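PDB 6Q1R: probable amino acid aminotransferase from Mycobacterium tuberculosis, which belongs to the class IV aminotransferase family and carries pyridoxal-5'-phosphate bound between the two lobes of its chain. Local coordinates for residues 48-53 with 65-70; 179-184 with 238-243; 217-222 with 253-258. All coordinates share one frame; numbering follows the deposited sequence.

Contact 1: residues 48-53 with 65-70; sequences AHLQRL and PDLPRW. With PLP (pyridoxal-5'-phosphate), chain H.
L50 and L53 turn one side of helix 46-59 toward P65, L67 and W70. The leucine pair L50 and L67 slides past in opposite directions, with L50 CB 3.9 Å from L67 CD2. The CD2 branch of L50 reaches W70 CB, at 4.1 Å. L53 is one turn on. Its CG is anti to the backbone N (chi1 -175°), and this leads its CD2 methyl over the indole. The methyl sits over one face, 4.2 Å from L53 CD2 to the centroid of the W70 five-membered ring, a CH-pi contact. The same methyl is 4.1 Å from P65 CB, so it fills the corner between proline and indole.

D66 takes the N-cap position of helix 67-84, and W70 N bonds back to D66 O. V32 and E34 of strand 31-39 also touch L53.

R52 leaves helix 46-59 toward pyridoxal-5'-phosphate. Its guanidinium meets the phosphate edge-on. R52 NH1 gives its straighter bond to the ester oxygen O4P of the ligand (3.2 Å, 157°). NH1 and NH2 both make weak, bent bonds to O2P. A salt bridge from NH2 to E34 and a bond from NH1 to R216 O probably limit its rotation.

No hydrogen bond joins the two segments, so they meet by apolar packing alone. The same helix carries R52 on another side, a positive group that probably offsets phosphate charge, while E34 would partly balance the arginine.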
loop_
_atom_site.group_PDB
_atom_site.type_symbol
_atom_site.label_atom_id
_atom_site.label_comp_id
_atom_site.label_asym_id
_atom_site.label_seq_id
_atom_site.Cartn_x
_atom_site.Cartn_y
_atom_site.Cartn_z
ATOM N N ALA B 48 -5.542 12.554 -20.552
ATOM C CA ALA B 48 -4.477 12.834 -19.595
ATOM C C ALA B 48 -4.437 11.790 -18.485
ATOM O O ALA B 48 -3.357 11.456 -17.985
ATOM C CB ALA B 48 -4.653 14.234 -19.007
ATOM N N HIS B 49 -5.598 11.272 -18.083
ATOM C CA HIS B 49 -5.624 10.235 -17.058
ATOM C C HIS B 49 -5.152 8.894 -17.611
ATOM O O HIS B 49 -4.463 8.141 -16.913
ATOM C CB HIS B 49 -7.027 10.118 -16.467
ATOM C CG HIS B 49 -7.308 11.088 -15.357
ATOM N ND1 HIS B 49 -7.858 12.334 -15.572
ATOM C CD2 HIS B 49 -7.147 10.976 -14.018
ATOM C CE1 HIS B 49 -8.008 12.953 -14.416
ATOM N NE2 HIS B 49 -7.583 12.152 -13.456
ATOM N N LEU B 50 -5.501 8.579 -18.863
ATOM C CA LEU B 50 -5.056 7.312 -19.443
ATOM C C LEU B 50 -3.549 7.286 -19.653
ATOM O O LEU B 50 -2.944 6.208 -19.616
ATOM C CB LEU B 50 -5.777 7.033 -20.759
ATOM C CG LEU B 50 -7.231 6.579 -20.610
ATOM C CD1 LEU B 50 -7.866 6.364 -21.968
ATOM C CD2 LEU B 50 -7.301 5.312 -19.772
ATOM N N GLN B 51 -2.926 8.445 -19.871
ATOM C CA GLN B 51 -1.473 8.471 -19.984
ATOM C C GLN B 51 -0.828 8.143 -18.644
ATOM O O GLN B 51 0.164 7.404 -18.587
ATOM C CB GLN B 51 -0.997 9.832 -20.481
ATOM C CG GLN B 51 0.521 9.951 -20.552
ATOM C CD GLN B 51 0.980 11.323 -21.002
ATOM O OE1 GLN B 51 0.169 12.240 -21.158
ATOM N NE2 GLN B 51 2.284 11.469 -21.230
ATOM N N ARG B 52 -1.387 8.674 -17.550
ATOM C CA ARG B 52 -0.859 8.355 -16.227
ATOM C C ARG B 52 -1.132 6.903 -15.860
ATOM O O ARG B 52 -0.337 6.290 -15.139
ATOM C CB ARG B 52 -1.445 9.289 -15.168
ATOM C CG ARG B 52 -0.710 9.185 -13.841
ATOM C CD ARG B 52 -1.184 10.200 -12.824
ATOM N NE ARG B 52 -2.605 10.062 -12.528
ATOM C CZ ARG B 52 -3.293 10.918 -11.780
ATOM N NH1 ARG B 52 -2.683 11.973 -11.255
ATOM N NH2 ARG B 52 -4.587 10.724 -11.557
ATOM N N LEU B 53 -2.256 6.346 -16.321
ATOM C CA LEU B 53 -2.501 4.921 -16.133
ATOM C C LEU B 53 -1.417 4.089 -16.807
ATOM O O LEU B 53 -0.947 3.091 -16.245
ATOM C CB LEU B 53 -3.881 4.545 -16.670
ATOM C CG LEU B 53 -4.306 3.096 -16.425
ATOM C CD1 LEU B 53 -4.588 2.864 -14.951
ATOM C CD2 LEU B 53 -5.525 2.755 -17.258
ATOM N N PRO B 65 -1.748 -1.075 -20.656
ATOM C CA PRO B 65 -3.207 -0.981 -20.781
ATOM C C PRO B 65 -3.639 -0.718 -22.215
ATOM O O PRO B 65 -3.021 0.060 -22.945
ATOM C CB PRO B 65 -3.572 0.183 -19.849
ATOM C CG PRO B 65 -2.314 0.975 -19.707
ATOM C CD PRO B 65 -1.194 -0.023 -19.784
ATOM N N ASP B 66 -4.712 -1.396 -22.608
ATOM C CA ASP B 66 -5.291 -1.290 -23.944
ATOM C C ASP B 66 -6.217 -0.081 -23.969
ATOM O O ASP B 66 -7.378 -0.159 -23.560
ATOM C CB ASP B 66 -6.030 -2.576 -24.296
ATOM C CG ASP B 66 -6.598 -2.564 -25.695
ATOM O OD1 ASP B 66 -6.381 -1.582 -26.433
ATOM O OD2 ASP B 66 -7.259 -3.554 -26.063
ATOM N N LEU B 67 -5.698 1.048 -24.438
ATOM C CA LEU B 67 -6.458 2.290 -24.354
ATOM C C LEU B 67 -7.757 2.278 -25.158
ATOM O O LEU B 67 -8.766 2.791 -24.642
ATOM C CB LEU B 67 -5.553 3.453 -24.767
ATOM C CG LEU B 67 -4.276 3.657 -23.966
ATOM C CD1 LEU B 67 -3.500 4.867 -24.483
ATOM C CD2 LEU B 67 -4.613 3.786 -22.485
ATOM N N PRO B 68 -7.821 1.745 -26.389
ATOM C CA PRO B 68 -9.128 1.654 -27.069
ATOM C C PRO B 68 -10.215 0.958 -26.264
ATOM O O PRO B 68 -11.372 1.395 -26.302
ATOM C CB PRO B 68 -8.789 0.879 -28.349
ATOM C CG PRO B 68 -7.388 1.256 -28.636
ATOM C CD PRO B 68 -6.712 1.409 -27.305
ATOM N N ARG B 69 -9.886 -0.118 -25.543
ATOM C CA ARG B 69 -10.899 -0.794 -24.735
ATOM C C ARG B 69 -11.247 -0.010 -23.473
ATOM O O ARG B 69 -12.401 -0.035 -23.035
ATOM C CB ARG B 69 -10.441 -2.209 -24.384
ATOM C CG ARG B 69 -10.790 -3.227 -25.460
ATOM C CD ARG B 69 -10.100 -4.564 -25.234
ATOM N NE ARG B 69 -10.655 -5.305 -24.106
ATOM C CZ ARG B 69 -11.491 -6.332 -24.228
ATOM N NH1 ARG B 69 -11.872 -6.745 -25.434
ATOM N NH2 ARG B 69 -11.943 -6.950 -23.142
ATOM N N TRP B 70 -10.274 0.689 -22.877
ATOM C CA TRP B 70 -10.576 1.512 -21.709
ATOM C C TRP B 70 -11.451 2.699 -22.085
ATOM O O TRP B 70 -12.383 3.049 -21.355
ATOM C CB TRP B 70 -9.286 2.003 -21.044
ATOM C CG TRP B 70 -8.586 0.991 -20.174
ATOM C CD1 TRP B 70 -7.534 0.196 -20.523
ATOM C CD2 TRP B 70 -8.873 0.696 -18.800
ATOM N NE1 TRP B 70 -7.157 -0.587 -19.458
ATOM C CE2 TRP B 70 -7.963 -0.297 -18.388
ATOM C CE3 TRP B 70 -9.814 1.171 -17.880
ATOM C CZ2 TRP B 70 -7.968 -0.826 -17.097
ATOM C CZ3 TRP B 70 -9.817 0.646 -16.598
ATOM C CH2 TRP B 70 -8.901 -0.341 -16.220
HETATM N N1 PLP H . -1.757 12.950 -4.771
HETATM C C2 PLP H . -2.005 11.647 -4.498
HETATM C C2A PLP H . -1.226 10.925 -3.428
HETATM C C3 PLP H . -3.054 10.928 -5.261
HETATM O O3 PLP H . -3.337 9.614 -5.022
HETATM C C4 PLP H . -3.800 11.677 -6.296
HETATM C C4A PLP H . -4.823 10.931 -7.063
HETATM C C5 PLP H . -3.425 13.102 -6.510
HETATM C C6 PLP H . -2.418 13.644 -5.713
HETATM C C5A PLP H . -4.100 13.995 -7.531
HETATM O O4P PLP H . -4.136 13.445 -8.846
HETATM P P PLP H . -5.131 14.090 -9.937
HETATM O O1P PLP H . -6.539 13.803 -9.471
HETATM O O2P PLP H . -4.882 13.459 -11.284
HETATM O O3P PLP H . -4.872 15.576 -10.037
#

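Contact 2: residues 179-184 with 238-243; sequences DGYVLE and ALRVAD. With PLP (pyridoxal-5'-phosphate), chain H.
This is a partly buried loop-to-loop contact near the outer end of the larger sheet's lobe. Residues 179-184 follow strand 172-176, and residues 238-243 lead into helix 241-245. The touching parts run at 87° to each other.

One backbone bond holds the crossing: V182 N donates to L239 O at 2.7 Å, nearly straight (169°). L239 O also receives a CA-H...O contact from Y181. Beside it, V182 CB packs 4.0 Å from L239 CB, and V182 CG2 rests on the backbone of R240. I174 of strand 172-176 also touches V182.

R240 closes the exposed side. Its chain bends at chi3 (78°), which brings the guanidinium back over the other loop. NH1 stands over one face of the Y181 ring, toward the rim, 3.3 Å from Y181 CE1. The two planes are nearly perpendicular, so this cation-pi contact is not a flat stack. G180 O lies over the centre of the guanidinium, 3.5 Å from R240 CZ. R240 NH2 makes a weak bond to D179 O. Obliquely to the same ring, A238 CB is 3.8 Å from Y181 CD1.

R240 also takes the N-cap position of helix 241-245. Its backbone N bonds to D243 OD2 at 3.0 Å, which is the N3-to-N-cap half of a capping box. Y181 N is hydrogen-bonded to S177 OG.

Farther along, E184 reaches the ligand, with E184 OE1 3.4 Å from N1 of pyridoxal-5'-phosphate. A glutamate facing the pyridine nitrogen is typical of the fold type IV aminotransferase site.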
loop_
_atom_site.group_PDB
_atom_site.type_symbol
_atom_site.label_atom_id
_atom_site.label_comp_id
_atom_site.label_asym_id
_atom_site.label_seq_id
_atom_site.Cartn_x
_atom_site.Cartn_y
_atom_site.Cartn_z
ATOM N N ASP B 179 14.177 16.500 4.865
ATOM C CA ASP B 179 15.005 17.694 4.741
ATOM C C ASP B 179 14.192 18.984 4.751
ATOM O O ASP B 179 14.780 20.067 4.682
ATOM C CB ASP B 179 15.860 17.620 3.470
ATOM C CG ASP B 179 15.138 16.953 2.313
ATOM O OD1 ASP B 179 14.401 15.973 2.546
ATOM O OD2 ASP B 179 15.315 17.406 1.165
ATOM N N GLY B 180 12.869 18.895 4.836
ATOM C CA GLY B 180 12.031 20.060 5.028
ATOM C C GLY B 180 11.395 20.664 3.795
ATOM O O GLY B 180 11.017 21.839 3.837
ATOM N N TYR B 181 11.268 19.914 2.703
ATOM C CA TYR B 181 10.643 20.420 1.490
ATOM C C TYR B 181 9.226 19.871 1.347
ATOM O O TYR B 181 8.973 18.694 1.624
ATOM C CB TYR B 181 11.485 20.074 0.262
ATOM C CG TYR B 181 12.807 20.813 0.240
ATOM C CD1 TYR B 181 12.854 22.190 0.054
ATOM C CD2 TYR B 181 14.006 20.132 0.398
ATOM C CE1 TYR B 181 14.062 22.867 0.038
ATOM C CE2 TYR B 181 15.216 20.799 0.379
ATOM C CZ TYR B 181 15.239 22.164 0.198
ATOM O OH TYR B 181 16.443 22.827 0.180
ATOM N N VAL B 182 8.308 20.729 0.900
ATOM C CA VAL B 182 6.911 20.341 0.730
ATOM C C VAL B 182 6.786 19.293 -0.367
ATOM O O VAL B 182 7.331 19.454 -1.467
ATOM C CB VAL B 182 6.048 21.571 0.417
ATOM C CG1 VAL B 182 4.603 21.157 0.154
ATOM C CG2 VAL B 182 6.142 22.577 1.552
ATOM N N LEU B 183 6.037 18.221 -0.081
ATOM C CA LEU B 183 5.883 17.122 -1.021
ATOM C C LEU B 183 4.500 17.188 -1.641
ATOM O O LEU B 183 4.333 17.785 -2.722
ATOM C CB LEU B 183 6.162 15.794 -0.303
ATOM C CG LEU B 183 7.605 15.560 0.142
ATOM C CD1 LEU B 183 7.696 14.335 1.031
ATOM C CD2 LEU B 183 8.501 15.405 -1.070
ATOM N N GLU B 184 3.478 16.610 -1.023
ATOM C CA GLU B 184 2.139 16.579 -1.597
ATOM C C GLU B 184 1.168 16.218 -0.484
ATOM O O GLU B 184 1.566 15.979 0.659
ATOM C CB GLU B 184 2.034 15.582 -2.752
ATOM C CG GLU B 184 2.244 14.135 -2.333
ATOM C CD GLU B 184 2.016 13.158 -3.471
ATOM O OE1 GLU B 184 1.552 13.594 -4.546
ATOM O OE2 GLU B 184 2.311 11.957 -3.291
ATOM N N ALA B 238 11.183 24.220 -5.287
ATOM C CA ALA B 238 11.249 23.585 -3.979
ATOM C C ALA B 238 10.614 24.516 -2.957
ATOM O O ALA B 238 11.042 25.665 -2.805
ATOM C CB ALA B 238 12.697 23.274 -3.606
ATOM N N LEU B 239 9.598 24.027 -2.257
ATOM C CA LEU B 239 8.860 24.826 -1.298
ATOM C C LEU B 239 9.136 24.334 0.114
ATOM O O LEU B 239 9.362 23.143 0.345
ATOM C CB LEU B 239 7.356 24.769 -1.578
ATOM C CG LEU B 239 6.902 25.133 -2.993
ATOM C CD1 LEU B 239 5.418 24.821 -3.185
ATOM C CD2 LEU B 239 7.197 26.602 -3.284
ATOM N N ARG B 240 9.123 25.270 1.054
ATOM C CA ARG B 240 9.239 24.982 2.473
ATOM C C ARG B 240 7.979 25.446 3.187
ATOM O O ARG B 240 7.160 26.185 2.635
ATOM C CB ARG B 240 10.472 25.663 3.080
ATOM C CG ARG B 240 11.799 25.283 2.446
ATOM C CD ARG B 240 12.955 25.809 3.292
ATOM N NE ARG B 240 13.218 24.991 4.474
ATOM C CZ ARG B 240 13.875 23.837 4.465
ATOM N NH1 ARG B 240 14.338 23.343 3.327
ATOM N NH2 ARG B 240 14.061 23.172 5.599
ATOM N N VAL B 241 7.826 24.982 4.428
ATOM C CA VAL B 241 6.638 25.326 5.202
ATOM C C VAL B 241 6.544 26.836 5.377
ATOM O O VAL B 241 5.450 27.414 5.348
ATOM C CB VAL B 241 6.653 24.591 6.553
ATOM C CG1 VAL B 241 5.373 24.864 7.319
ATOM C CG2 VAL B 241 6.845 23.101 6.333
ATOM N N ALA B 242 7.689 27.500 5.557
ATOM C CA ALA B 242 7.694 28.957 5.635
ATOM C C ALA B 242 7.168 29.580 4.348
ATOM O O ALA B 242 6.435 30.576 4.387
ATOM C CB ALA B 242 9.103 29.462 5.941
ATOM N N ASP B 243 7.534 29.009 3.195
ATOM C CA ASP B 243 7.013 29.506 1.924
ATOM C C ASP B 243 5.501 29.342 1.840
ATOM O O ASP B 243 4.824 30.159 1.205
ATOM C CB ASP B 243 7.695 28.796 0.748
ATOM C CG ASP B 243 9.188 29.084 0.671
ATOM O OD1 ASP B 243 9.572 30.276 0.686
ATOM O OD2 ASP B 243 9.975 28.117 0.580
HETATM N N1 PLP H . -1.757 12.950 -4.771
HETATM C C2 PLP H . -2.005 11.647 -4.498
HETATM C C2A PLP H . -1.226 10.925 -3.428
HETATM C C3 PLP H . -3.054 10.928 -5.261
HETATM O O3 PLP H . -3.337 9.614 -5.022
HETATM C C4 PLP H . -3.800 11.677 -6.296
HETATM C C4A PLP H . -4.823 10.931 -7.063
HETATM C C5 PLP H . -3.425 13.102 -6.510
HETATM C C6 PLP H . -2.418 13.644 -5.713
HETATM C C5A PLP H . -4.100 13.995 -7.531
HETATM O O4P PLP H . -4.136 13.445 -8.846
HETATM P P PLP H . -5.131 14.090 -9.937
HETATM O O1P PLP H . -6.539 13.803 -9.471
HETATM O O2P PLP H . -4.882 13.459 -11.284
HETATM O O3P PLP H . -4.872 15.576 -10.037
#

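Contact 3: residues 217-222 with 253-258; sequences GTTQQA and VSSMTL. With PLP (pyridoxal-5'-phosphate), chain H.
The phosphate cup of the site for pyridoxal-5'-phosphate forms where T218 and T219, at the start of helix 218-229, meet V253, at the end of strand 249-253, and S255 in the loop that follows. G217 is at the N-cap position of that helix.

Within the two segments, each terminal phosphate oxygen takes the N-H and the hydroxyl of one residue. T218 N bonds to O2P of the ligand at 3.1 Å, and T218 OG1 bonds to the same oxygen, which R52 also meets. T219 N reaches O3P at 3.3 Å in a fairly straight bond (164°), joined by T219 OG1 at 2.9 Å from O3P. From the other segment, S255 N and S255 OG both bond to O1P. In S255 the OG lies beside the backbone N (chi1 -63°), and this lets both groups meet one oxygen. T219 places its OG1 likewise.

Across the segments, T218 OG1 is 3.3 Å from S255 OG, poorly angled for a bond. The phosphate, bonded from both segments, probably does much to join them. T219 CG2 also packs 3.6 Å from V253 CG1, the two side chains crossing at a slant.

The second shell shapes the loop. S254 turns its CB away from the helix, and its OG bonds to T257 O at 2.8 Å, which ties the loop to itself. S255 OG is also bonded to H49 NE2. Farther along the helix, Q220 NE2 is hydrogen-bonded to Y236 OH.

The positive end of the helix dipole probably helps hold the phosphate charge. Backbone N-H groups at a helix start, completed by hydroxyls from a second loop, are typical of a PLP phosphate-binding site.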
loop_
_atom_site.group_PDB
_atom_site.type_symbol
_atom_site.label_atom_id
_atom_site.label_comp_id
_atom_site.label_asym_id
_atom_site.label_seq_id
_atom_site.Cartn_x
_atom_site.Cartn_y
_atom_site.Cartn_z
ATOM N N GLY B 217 0.160 15.483 -10.978
ATOM C CA GLY B 217 -1.289 15.662 -10.990
ATOM C C GLY B 217 -1.841 16.030 -12.361
ATOM O O GLY B 217 -1.374 16.982 -12.997
ATOM N N THR B 218 -2.834 15.262 -12.822
ATOM C CA THR B 218 -3.489 15.583 -14.089
ATOM C C THR B 218 -4.205 16.922 -14.008
ATOM O O THR B 218 -4.212 17.693 -14.976
ATOM C CB THR B 218 -4.481 14.485 -14.479
ATOM O OG1 THR B 218 -5.442 14.309 -13.430
ATOM C CG2 THR B 218 -3.760 13.172 -14.732
ATOM N N THR B 219 -4.818 17.215 -12.863
ATOM C CA THR B 219 -5.501 18.493 -12.697
ATOM C C THR B 219 -4.496 19.637 -12.622
ATOM O O THR B 219 -4.659 20.667 -13.289
ATOM C CB THR B 219 -6.372 18.456 -11.437
ATOM O OG1 THR B 219 -6.946 17.150 -11.292
ATOM C CG2 THR B 219 -7.491 19.480 -11.530
ATOM N N GLN B 220 -3.439 19.463 -11.825
ATOM C CA GLN B 220 -2.424 20.501 -11.688
ATOM C C GLN B 220 -1.767 20.823 -13.027
ATOM O O GLN B 220 -1.553 21.996 -13.354
ATOM C CB GLN B 220 -1.376 20.068 -10.663
ATOM C CG GLN B 220 -0.150 20.969 -10.601
ATOM C CD GLN B 220 0.961 20.516 -11.531
ATOM O OE1 GLN B 220 1.373 19.356 -11.505
ATOM N NE2 GLN B 220 1.446 21.431 -12.361
ATOM N N GLN B 221 -1.427 19.797 -13.812
ATOM C CA GLN B 221 -0.815 20.049 -15.115
ATOM C C GLN B 221 -1.773 20.788 -16.044
ATOM O O GLN B 221 -1.369 21.722 -16.748
ATOM C CB GLN B 221 -0.346 18.742 -15.751
ATOM C CG GLN B 221 1.083 18.347 -15.395
ATOM C CD GLN B 221 1.484 17.019 -16.012
ATOM O OE1 GLN B 221 0.956 15.966 -15.654
ATOM N NE2 GLN B 221 2.417 17.067 -16.958
ATOM N N ALA B 222 -3.042 20.369 -16.078
ATOM C CA ALA B 222 -4.024 21.077 -16.890
ATOM C C ALA B 222 -4.259 22.488 -16.371
ATOM O O ALA B 222 -4.538 23.401 -17.158
ATOM C CB ALA B 222 -5.336 20.296 -16.929
ATOM N N VAL B 253 -5.268 20.308 -4.944
ATOM C CA VAL B 253 -5.873 20.093 -6.251
ATOM C C VAL B 253 -5.931 18.598 -6.530
ATOM O O VAL B 253 -4.987 17.861 -6.225
ATOM C CB VAL B 253 -5.081 20.843 -7.339
ATOM C CG1 VAL B 253 -5.775 20.740 -8.681
ATOM C CG2 VAL B 253 -4.914 22.293 -6.936
ATOM N N SER B 254 -7.060 18.143 -7.068
ATOM C CA SER B 254 -7.253 16.736 -7.391
ATOM C C SER B 254 -8.396 16.621 -8.389
ATOM O O SER B 254 -9.140 17.576 -8.622
ATOM C CB SER B 254 -7.531 15.909 -6.131
ATOM O OG SER B 254 -8.717 16.343 -5.482
ATOM N N SER B 255 -8.522 15.434 -8.986
ATOM C CA SER B 255 -9.538 15.237 -10.012
ATOM C C SER B 255 -10.942 15.289 -9.429
ATOM O O SER B 255 -11.875 15.748 -10.098
ATOM C CB SER B 255 -9.321 13.905 -10.726
ATOM O OG SER B 255 -8.083 13.902 -11.411
ATOM N N MET B 256 -11.110 14.813 -8.196
ATOM C CA MET B 256 -12.410 14.780 -7.541
ATOM C C MET B 256 -12.697 16.101 -6.831
ATOM O O MET B 256 -13.670 16.793 -7.151
ATOM C CB MET B 256 -12.452 13.593 -6.569
ATOM C CG MET B 256 -13.838 13.201 -6.103
ATOM S SD MET B 256 -14.988 13.084 -7.487
ATOM C CE MET B 256 -14.179 11.859 -8.517
ATOM N N THR B 257 -11.855 16.460 -5.864
ATOM C CA THR B 257 -11.906 17.768 -5.218
ATOM C C THR B 257 -11.118 18.732 -6.091
ATOM O O THR B 257 -9.888 18.777 -6.017
ATOM C CB THR B 257 -11.318 17.703 -3.814
ATOM O OG1 THR B 257 -11.654 16.450 -3.204
ATOM C CG2 THR B 257 -11.858 18.840 -2.968
ATOM N N LEU B 258 -11.817 19.493 -6.936
ATOM C CA LEU B 258 -11.131 20.295 -7.947
ATOM C C LEU B 258 -10.129 21.253 -7.314
ATOM O O LEU B 258 -8.934 21.214 -7.624
ATOM C CB LEU B 258 -12.137 21.054 -8.816
ATOM C CG LEU B 258 -12.951 20.236 -9.820
ATOM C CD1 LEU B 258 -12.041 19.235 -10.508
ATOM C CD2 LEU B 258 -14.112 19.538 -9.180
HETATM N N1 PLP H . -1.757 12.950 -4.771
HETATM C C2 PLP H . -2.005 11.647 -4.498
HETATM C C2A PLP H . -1.226 10.925 -3.428
HETATM C C3 PLP H . -3.054 10.928 -5.261
HETATM O O3 PLP H . -3.337 9.614 -5.022
HETATM C C4 PLP H . -3.800 11.677 -6.296
HETATM C C4A PLP H . -4.823 10.931 -7.063
HETATM C C5 PLP H . -3.425 13.102 -6.510
HETATM C C6 PLP H . -2.418 13.644 -5.713
HETATM C C5A PLP H . -4.100 13.995 -7.531
HETATM O O4P PLP H . -4.136 13.445 -8.846
HETATM P P PLP H . -5.131 14.090 -9.937
HETATM O O1P PLP H . -6.539 13.803 -9.471
HETATM O O2P PLP H . -4.882 13.459 -11.284
HETATM O O3P PLP H . -4.872 15.576 -10.037
#

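Contacts 1 and 3 touch, with centres about 17 Å apart. H49 of helix 46-59 meets S255 of contact 3, and both contacts reach the phosphate of one pyridoxal-5'-phosphate. Contact 2 lies farther out, about 20 Å between centres from contact 3 and about 32 Å from contact 1, on the opposite side of the chain's centre from the latter. It reaches the ligand at the pyridine end. Contact 1 comes first along the chain. The segments of contacts 2 and 3 then alternate: 179-184, 217-222, 238-243, 253-258. Parts distant in sequence thus meet one ligand at its two ends.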